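PDB 6DEG: beta sliding clamp from Bartonella birtlesii LL-WM9, which probably forms a ring-shaped, head-to-tail homodimer around DNA that tethers DNA polymerases and other proteins to it and makes synthesis processive. Local coordinates for residues B[10-15]-B[94-99]. Numbering follows the deposited sequence.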
loop_
_atom_site.group_PDB
_atom_site.type_symbol
_atom_site.label_atom_id
_atom_site.label_comp_id
_atom_site.label_asym_id
_atom_site.label_seq_id
_atom_site.Cartn_x
_atom_site.Cartn_y
_atom_site.Cartn_z
ATOM N N ARG B 10 -32.686 -7.987 16.587
ATOM C CA ARG B 10 -31.666 -7.657 17.577
ATOM C C ARG B 10 -30.674 -8.806 17.695
ATOM O O ARG B 10 -31.079 -9.950 17.918
ATOM C CB ARG B 10 -32.305 -7.362 18.940
ATOM C CG ARG B 10 -31.466 -6.470 19.838
ATOM C CD ARG B 10 -32.263 -5.970 21.030
ATOM N NE ARG B 10 -31.394 -5.632 22.153
ATOM C CZ ARG B 10 -30.906 -4.417 22.376
ATOM N NH1 ARG B 10 -31.255 -3.408 21.589
ATOM N NH2 ARG B 10 -30.112 -4.197 23.417
ATOM N N ILE B 11 -29.380 -8.501 17.543
ATOM C CA ILE B 11 -28.315 -9.489 17.682
ATOM C C ILE B 11 -27.108 -8.848 18.354
ATOM O O ILE B 11 -26.890 -7.638 18.274
ATOM C CB ILE B 11 -27.870 -10.098 16.335
ATOM C CG1 ILE B 11 -27.571 -9.001 15.318
ATOM C CG2 ILE B 11 -28.923 -11.041 15.794
ATOM C CD1 ILE B 11 -26.732 -9.473 14.161
ATOM N N THR B 12 -26.304 -9.690 19.001
ATOM C CA THR B 12 -25.067 -9.263 19.646
ATOM C C THR B 12 -23.945 -10.157 19.144
ATOM O O THR B 12 -23.975 -11.375 19.355
ATOM C CB THR B 12 -25.170 -9.329 21.172
ATOM O OG1 THR B 12 -26.389 -8.710 21.598
ATOM C CG2 THR B 12 -23.996 -8.602 21.812
ATOM N N VAL B 13 -22.967 -9.554 18.479
ATOM C CA VAL B 13 -21.925 -10.298 17.791
ATOM C C VAL B 13 -20.564 -9.844 18.293
ATOM O O VAL B 13 -20.395 -8.714 18.763
ATOM C CB VAL B 13 -22.027 -10.127 16.261
ATOM C CG1 VAL B 13 -23.422 -10.494 15.778
ATOM C CG2 VAL B 13 -21.685 -8.701 15.870
ATOM N N ASP B 14 -19.593 -10.747 18.203
ATOM C CA ASP B 14 -18.206 -10.376 18.432
ATOM C C ASP B 14 -17.722 -9.503 17.282
ATOM O O ASP B 14 -17.963 -9.814 16.112
ATOM C CB ASP B 14 -17.335 -11.622 18.558
ATOM C CG ASP B 14 -15.896 -11.296 18.913
ATOM O OD1 ASP B 14 -15.568 -10.104 19.101
ATOM O OD2 ASP B 14 -15.086 -12.241 19.002
ATOM N N ARG B 15 -17.034 -8.412 17.616
ATOM C CA ARG B 15 -16.640 -7.441 16.600
ATOM C C ARG B 15 -15.641 -8.039 15.619
ATOM O O ARG B 15 -15.824 -7.951 14.400
ATOM C CB ARG B 15 -16.063 -6.193 17.269
ATOM C CG ARG B 15 -15.424 -5.204 16.312
ATOM C CD ARG B 15 -13.914 -5.291 16.382
ATOM N NE ARG B 15 -13.268 -4.507 15.337
ATOM C CZ ARG B 15 -12.192 -4.907 14.673
ATOM N NH1 ARG B 15 -11.660 -4.133 13.738
ATOM N NH2 ARG B 15 -11.651 -6.087 14.940
ATOM N N GLU B 94 -18.274 -6.334 21.804
ATOM C CA GLU B 94 -19.551 -6.882 21.379
ATOM C C GLU B 94 -20.411 -5.746 20.855
ATOM O O GLU B 94 -20.499 -4.686 21.484
ATOM C CB GLU B 94 -20.248 -7.617 22.525
ATOM C CG GLU B 94 -19.652 -8.983 22.806
ATOM C CD GLU B 94 -20.655 -9.945 23.398
ATOM O OE1 GLU B 94 -21.587 -9.483 24.089
ATOM O OE2 GLU B 94 -20.512 -11.164 23.166
ATOM N N ILE B 95 -21.031 -5.965 19.703
ATOM C CA ILE B 95 -21.817 -4.950 19.022
ATOM C C ILE B 95 -23.275 -5.378 19.038
ATOM O O ILE B 95 -23.586 -6.561 18.866
ATOM C CB ILE B 95 -21.311 -4.734 17.585
ATOM C CG1 ILE B 95 -19.783 -4.647 17.578
ATOM C CG2 ILE B 95 -21.914 -3.476 16.998
ATOM C CD1 ILE B 95 -19.171 -4.706 16.200
ATOM N N VAL B 96 -24.167 -4.409 19.240
ATOM C CA VAL B 96 -25.603 -4.647 19.326
ATOM C C VAL B 96 -26.267 -3.926 18.163
ATOM O O VAL B 96 -26.141 -2.702 18.029
ATOM C CB VAL B 96 -26.181 -4.175 20.669
ATOM C CG1 VAL B 96 -27.691 -4.326 20.675
ATOM C CG2 VAL B 96 -25.556 -4.965 21.809
ATOM N N LEU B 97 -26.987 -4.684 17.339
ATOM C CA LEU B 97 -27.523 -4.222 16.065
ATOM C C LEU B 97 -29.041 -4.350 16.089
ATOM O O LEU B 97 -29.565 -5.457 16.250
ATOM C CB LEU B 97 -26.914 -5.034 14.922
ATOM C CG LEU B 97 -25.388 -5.166 15.031
ATOM C CD1 LEU B 97 -24.977 -6.544 15.520
ATOM C CD2 LEU B 97 -24.705 -4.848 13.714
ATOM N N SER B 98 -29.746 -3.232 15.894
ATOM C CA SER B 98 -31.170 -3.173 16.200
ATOM C C SER B 98 -31.952 -2.459 15.108
ATOM O O SER B 98 -31.430 -1.586 14.410
ATOM C CB SER B 98 -31.425 -2.450 17.532
ATOM O OG SER B 98 -30.464 -2.818 18.504
ATOM N N VAL B 99 -33.222 -2.844 14.984
ATOM C CA VAL B 99 -34.206 -2.176 14.146
ATOM C C VAL B 99 -35.374 -1.768 15.044
ATOM O O VAL B 99 -35.485 -2.205 16.191
ATOM C CB VAL B 99 -34.686 -3.070 12.980
ATOM C CG1 VAL B 99 -35.290 -2.237 11.850
ATOM C CG2 VAL B 99 -33.544 -3.926 12.458
#
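I11 and V13 of strand 10-14 pair with L97 and I95 of strand 94-99 as the two hydrogen-bonded pairs of an antiparallel ladder, the strand directions 156° apart. At the V13–I95 pair the two bonds are closely matched: I95 N reaches V13 O at 3.0 Å and V13 N reaches I95 O at 3.1 Å, each donor lying in the plane of the carbonyl it meets. The I11–L97 pair is less even, since L97 N to I11 O is 3.1 Å but the return bond from I11 N to L97 O is weak. CA-H...O contacts from R10, T12, E94 and V96 fill in between, the shortest being T12 CA to I95 O at 3.2 Å. Within this chain, strand 10-14 is an outermost strand of the antiparallel sheet 10-14, 94-99, 106-111, 114-119, in the N-terminal of the three domains of the clamp. Beyond it the chain enters helix 15-26, with D14 as N-cap. On the buried face of I11, V13, I95 and L97, the L97 CD1 methyl does most of the touching: it lies 3.6 Å from I11 CG1 and 4.0 Å from V13 CG2. I11 CG1 sits between its own backbone N and carbonyl carbon (chi1 50°), which brings it against that methyl. At the helix start, I95 CD1 packs 3.6 Å from R15 CB, while the R15 guanidinium turns away to the carbonyls of V86 and R87. On the other face, R10 runs extended from CG to NE and lays one face of its guanidinium over V96 CG1, which is offset toward the rim. Its NE makes a salt bridge with E70. V96 CG2 lies alongside T12 OG1, and the T12 CG2 methyl meets E94 OE1 at 3.4 Å, the two side chains crossing at about a right angle.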